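Local atomic coordinates of period circadian protein homolog 2 (Mus musculus, PDB entry 3GDI), a protein that serves in the mammalian circadian clock and probably takes part in transcriptional regulation, with tandem PAS domains that mediate protein interactions. Residues 45-49 with 120-124; 185-189 with 276-280. All blocks are in the same frame, centred on the assembly; numbering follows the deposited sequence.

Contact 1 (45-49 with 120-124); sequences VASIF and YQPFR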
loop_
_atom_site.group_PDB
_atom_site.type_symbol
_atom_site.label_atom_id
_atom_site.label_comp_id
_atom_site.label_asym_id
_atom_site.label_seq_id
_atom_site.Cartn_x
_atom_site.Cartn_y
_atom_site.Cartn_z
ATOM N N VAL A 45 -10.597 -14.063 27.174
ATOM C CA VAL A 45 -11.084 -14.118 25.802
ATOM C C VAL A 45 -12.561 -14.501 25.755
ATOM O O VAL A 45 -13.368 -13.805 25.139
ATOM C CB VAL A 45 -10.279 -15.127 24.961
ATOM C CG1 VAL A 45 -8.947 -14.519 24.556
ATOM C CG2 VAL A 45 -10.048 -16.396 25.759
ATOM N N ALA A 46 -12.914 -15.606 26.402
ATOM C CA ALA A 46 -14.302 -16.056 26.426
ATOM C C ALA A 46 -15.144 -14.986 27.102
ATOM O O ALA A 46 -16.345 -14.874 26.851
ATOM C CB ALA A 46 -14.422 -17.374 27.180
ATOM N N SER A 47 -14.497 -14.203 27.963
ATOM C CA SER A 47 -15.160 -13.123 28.687
ATOM C C SER A 47 -15.656 -12.053 27.720
ATOM O O SER A 47 -16.845 -11.733 27.697
ATOM C CB SER A 47 -14.196 -12.493 29.694
ATOM O OG SER A 47 -14.759 -11.332 30.275
ATOM N N ILE A 48 -14.742 -11.508 26.922
ATOM C CA ILE A 48 -15.098 -10.480 25.950
ATOM C C ILE A 48 -15.869 -11.068 24.766
ATOM O O ILE A 48 -16.070 -10.397 23.753
ATOM C CB ILE A 48 -13.843 -9.743 25.424
ATOM C CG1 ILE A 48 -12.913 -10.721 24.713
ATOM C CG2 ILE A 48 -13.111 -9.086 26.579
ATOM C CD1 ILE A 48 -11.650 -10.078 24.193
ATOM N N PHE A 49 -16.294 -12.324 24.909
ATOM C CA PHE A 49 -17.063 -13.025 23.881
ATOM C C PHE A 49 -18.120 -13.930 24.516
ATOM O O PHE A 49 -18.697 -13.607 25.555
ATOM C CB PHE A 49 -16.145 -13.871 22.987
ATOM C CG PHE A 49 -15.377 -13.074 21.965
ATOM C CD1 PHE A 49 -14.001 -12.894 22.093
ATOM C CD2 PHE A 49 -16.027 -12.507 20.871
ATOM C CE1 PHE A 49 -13.283 -12.162 21.146
ATOM C CE2 PHE A 49 -15.318 -11.775 19.921
ATOM C CZ PHE A 49 -13.944 -11.602 20.058
ATOM N N TYR A 120 -18.913 -9.644 14.861
ATOM C CA TYR A 120 -17.501 -9.296 14.946
ATOM C C TYR A 120 -17.241 -8.085 15.838
ATOM O O TYR A 120 -18.136 -7.292 16.111
ATOM C CB TYR A 120 -16.965 -9.008 13.544
ATOM C CG TYR A 120 -16.872 -10.225 12.664
ATOM C CD1 TYR A 120 -15.837 -11.139 12.822
ATOM C CD2 TYR A 120 -17.827 -10.474 11.682
ATOM C CE1 TYR A 120 -15.753 -12.268 12.030
ATOM C CE2 TYR A 120 -17.751 -11.610 10.880
ATOM C CZ TYR A 120 -16.712 -12.501 11.063
ATOM O OH TYR A 120 -16.640 -13.640 10.298
ATOM N N GLN A 121 -16.003 -7.955 16.291
ATOM C CA GLN A 121 -15.604 -6.835 17.121
ATOM C C GLN A 121 -14.206 -6.429 16.685
ATOM O O GLN A 121 -13.293 -7.254 16.669
ATOM C CB GLN A 121 -15.569 -7.236 18.587
ATOM C CG GLN A 121 -16.894 -7.681 19.158
ATOM C CD GLN A 121 -16.748 -8.160 20.582
ATOM O OE1 GLN A 121 -16.402 -7.383 21.479
ATOM N NE2 GLN A 121 -16.996 -9.450 20.802
ATOM N N PRO A 122 -14.019 -5.150 16.322
ATOM C CA PRO A 122 -12.712 -4.655 15.886
ATOM C C PRO A 122 -11.652 -4.777 16.977
ATOM O O PRO A 122 -11.929 -4.544 18.147
ATOM C CB PRO A 122 -13.008 -3.207 15.508
ATOM C CG PRO A 122 -14.107 -2.838 16.449
ATOM C CD PRO A 122 -14.997 -4.050 16.396
ATOM N N PHE A 123 -10.441 -5.155 16.584
ATOM C CA PHE A 123 -9.334 -5.314 17.526
ATOM C C PHE A 123 -8.057 -4.718 16.958
ATOM O O PHE A 123 -7.751 -4.879 15.778
ATOM C CB PHE A 123 -9.094 -6.798 17.826
ATOM C CG PHE A 123 -9.927 -7.330 18.946
ATOM C CD1 PHE A 123 -9.464 -7.272 20.259
ATOM C CD2 PHE A 123 -11.187 -7.860 18.702
ATOM C CE1 PHE A 123 -10.244 -7.729 21.314
ATOM C CE2 PHE A 123 -11.979 -8.323 19.746
ATOM C CZ PHE A 123 -11.509 -8.258 21.057
ATOM N N ARG A 124 -7.317 -4.010 17.793
ATOM C CA ARG A 124 -6.064 -3.443 17.343
ATOM C C ARG A 124 -5.062 -4.478 17.780
ATOM O O ARG A 124 -5.104 -4.927 18.922
ATOM C CB ARG A 124 -5.780 -2.127 18.043
ATOM C CG ARG A 124 -4.525 -1.444 17.549
ATOM C CD ARG A 124 -3.642 -1.034 18.712
ATOM N NE ARG A 124 -2.491 -0.255 18.268
ATOM C CZ ARG A 124 -1.467 0.077 19.045
ATOM N NH1 ARG A 124 -1.448 -0.306 20.313
ATOM N NH2 ARG A 124 -0.464 0.794 18.554
#

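Contact 2 (185-189 with 276-280); sequences VPLLG and DVFAA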
loop_
_atom_site.group_PDB
_atom_site.type_symbol
_atom_site.label_atom_id
_atom_site.label_comp_id
_atom_site.label_asym_id
_atom_site.label_seq_id
_atom_site.Cartn_x
_atom_site.Cartn_y
_atom_site.Cartn_z
ATOM N N VAL A 185 -9.670 4.845 12.720
ATOM C CA VAL A 185 -10.532 3.698 12.969
ATOM C C VAL A 185 -11.624 4.021 13.989
ATOM O O VAL A 185 -12.806 3.810 13.730
ATOM C CB VAL A 185 -9.724 2.471 13.435
ATOM C CG1 VAL A 185 -10.664 1.318 13.695
ATOM C CG2 VAL A 185 -8.705 2.071 12.368
ATOM N N PRO A 186 -11.246 4.551 15.159
ATOM C CA PRO A 186 -12.260 4.878 16.166
ATOM C C PRO A 186 -13.207 6.015 15.755
ATOM O O PRO A 186 -14.319 6.124 16.273
ATOM C CB PRO A 186 -11.421 5.253 17.394
ATOM C CG PRO A 186 -10.181 4.460 17.204
ATOM C CD PRO A 186 -9.897 4.639 15.739
ATOM N N LEU A 187 -12.784 6.867 14.830
ATOM C CA LEU A 187 -13.652 7.974 14.428
ATOM C C LEU A 187 -14.479 7.696 13.174
ATOM O O LEU A 187 -15.408 8.440 12.870
ATOM C CB LEU A 187 -12.818 9.246 14.229
ATOM C CG LEU A 187 -12.097 9.810 15.462
ATOM C CD1 LEU A 187 -11.101 10.860 15.035
ATOM C CD2 LEU A 187 -13.103 10.393 16.433
ATOM N N LEU A 188 -14.161 6.618 12.456
ATOM C CA LEU A 188 -14.887 6.299 11.230
ATOM C C LEU A 188 -15.628 4.974 11.223
ATOM O O LEU A 188 -16.653 4.844 10.568
ATOM C CB LEU A 188 -13.932 6.334 10.036
ATOM C CG LEU A 188 -13.287 7.679 9.715
ATOM C CD1 LEU A 188 -12.469 7.514 8.458
ATOM C CD2 LEU A 188 -14.349 8.764 9.536
ATOM N N GLY A 189 -15.117 3.988 11.942
ATOM C CA GLY A 189 -15.776 2.693 11.951
ATOM C C GLY A 189 -15.130 1.714 10.978
ATOM O O GLY A 189 -15.329 0.499 11.086
ATOM N N ASP A 276 -22.282 4.368 17.872
ATOM C CA ASP A 276 -21.507 3.167 17.552
ATOM C C ASP A 276 -21.171 3.244 16.072
ATOM O O ASP A 276 -21.977 2.876 15.212
ATOM C CB ASP A 276 -22.298 1.890 17.825
ATOM C CG ASP A 276 -21.433 0.649 17.726
ATOM O OD1 ASP A 276 -20.542 0.614 16.848
ATOM O OD2 ASP A 276 -21.646 -0.295 18.517
ATOM N N VAL A 277 -19.970 3.724 15.780
ATOM C CA VAL A 277 -19.542 3.898 14.409
ATOM C C VAL A 277 -19.161 2.595 13.695
ATOM O O VAL A 277 -18.993 2.573 12.473
ATOM C CB VAL A 277 -18.388 4.912 14.361
ATOM C CG1 VAL A 277 -17.110 4.283 14.879
ATOM C CG2 VAL A 277 -18.242 5.454 12.969
ATOM N N PHE A 278 -19.054 1.505 14.449
ATOM C CA PHE A 278 -18.704 0.209 13.870
ATOM C C PHE A 278 -19.908 -0.603 13.397
ATOM O O PHE A 278 -19.753 -1.570 12.643
ATOM C CB PHE A 278 -17.883 -0.610 14.864
ATOM C CG PHE A 278 -16.511 -0.060 15.092
ATOM C CD1 PHE A 278 -15.575 -0.065 14.064
ATOM C CD2 PHE A 278 -16.174 0.524 16.308
ATOM C CE1 PHE A 278 -14.324 0.507 14.233
ATOM C CE2 PHE A 278 -14.926 1.098 16.489
ATOM C CZ PHE A 278 -13.994 1.091 15.444
ATOM N N ALA A 279 -21.102 -0.213 13.833
ATOM C CA ALA A 279 -22.319 -0.906 13.426
ATOM C C ALA A 279 -22.377 -0.921 11.902
ATOM O O ALA A 279 -21.553 -0.288 11.241
ATOM C CB ALA A 279 -23.533 -0.192 13.990
ATOM N N ALA A 280 -23.347 -1.639 11.343
ATOM C CA ALA A 280 -23.493 -1.719 9.893
ATOM C C ALA A 280 -24.573 -0.758 9.412
ATOM O O ALA A 280 -25.459 -0.386 10.174
ATOM C CB ALA A 280 -23.845 -3.135 9.491
#

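Contact 1 (45-49 with 120-124)
The ring of Phe-123 meets the methyl end of Ile-48 at its edge, near the ring plane, with Ile-48 CD1 3.6 Å from Phe-123 CZ. Phe-49 reaches the same ring obliquely, its CZ lying 3.8 Å from Phe-123 CE2, while Phe-27 of strand 26-31 adds an edge-to-face partner. The side-chain amide of Gln-121 comes to the Phe-49 ring from the opposite direction, and the two planes stand 65° apart. Packing is tight here, since Gln-121 NE2 lies 3.0 Å from Phe-49 CE2. That nitrogen is placed by a hydrogen bond to the backbone, donated to Ile-48 O over 3.2 Å with an N-H...O angle of 162°. The acceptor lies close to the amide plane of Gln-121, and the approach is almost along the C=O axis. Because the glutamine chain is extended beyond CG, the amide spans the gap between strand and loop, and a weak hydrogen bond between its OE1 and Arg-150 NE probably helps to set which way the amide is turned. In this PAS-A domain, strand 121-131 lies between 104-108 and 142-150 in the antiparallel sheet of strand order 2-1-5-4-3 usual for the PAS fold, and the loop after strand 38-41 is laid against it. Ile-48 delivers CD1 to the phenylalanine by placing CG1 between its backbone N and carbonyl carbon (chi1 62°) and then running straight on. Replacing Gln-121 with alanine would probably leave Ile-48 O without this donor, take an acceptor from Arg-150 and open a gap beside the Phe-49 ring. Apolar contacts continue past the two segments, where Phe-49 touches Val-108 and Val-110 and Phe-123 packs on Val-108 and Ala-148.

Contact 2 (185-189 with 276-280)
The carbonyl oxygen of Val-185, in the first turn of the short helix 184-188, accepts a 2.9 Å hydrogen bond from Gly-189 N and a weak one from Leu-188 N, and Phe-278 CZ packs obliquely 3.4 Å from it. The same ring has Val-185 CG1 at its edge, in plane, and Gly-189 O at its edge as well, 3.0 Å from Phe-278 CD1. Val-277 CG1 lies over one face, offset toward the rim. With CG1 set between its own N and carbonyl carbon (chi1 74°), Val-277 turns CG2 to the helix end, a tight 2.9 Å from Leu-188 O. Gly-189, with positive phi, closes the helix, and its CA makes a CH...O contact of 3.3 Å with Val-277 O; a side chain there would collide with that oxygen. The approaching loop is a type I turn reinforced by an Asx turn, in which Asp-276 OD1 receives Phe-278 N at 3.0 Å and Ala-279 N more weakly. Within this second PAS domain, helix 184-188 rests on strand 166-171, where Leu-187 and Leu-188 pack on Phe-167. Tyr-155 bonds to Leu-187 O, Val-277 also touches Ser-153 and Thr-236, and the turn itself belongs to the segment running from strand 259-268 to helix 291-303.

In the fold
Contact 1 and contact 2 belong to different PAS domains of one chain, whose five-stranded sheets share the strand order 2-1-5-4-3: contact 1 lies in the PAS-A domain, whereas contact 2 joins a helix of the second PAS domain to the chain that leaves that domain's sheet. They follow in series along the sequence, the first closing before the second opens. In space their centres are about 15 Å apart, and they meet directly where Pro-122 CG packs 3.9 Å from Phe-278 CG. Strand 121-131 thus serves both, with Gln-121 and Phe-123 engaged in contact 1 and the proline between them reaching contact 2. A long, weak ion pair from Arg-124 to Glu-182 also spans the domains.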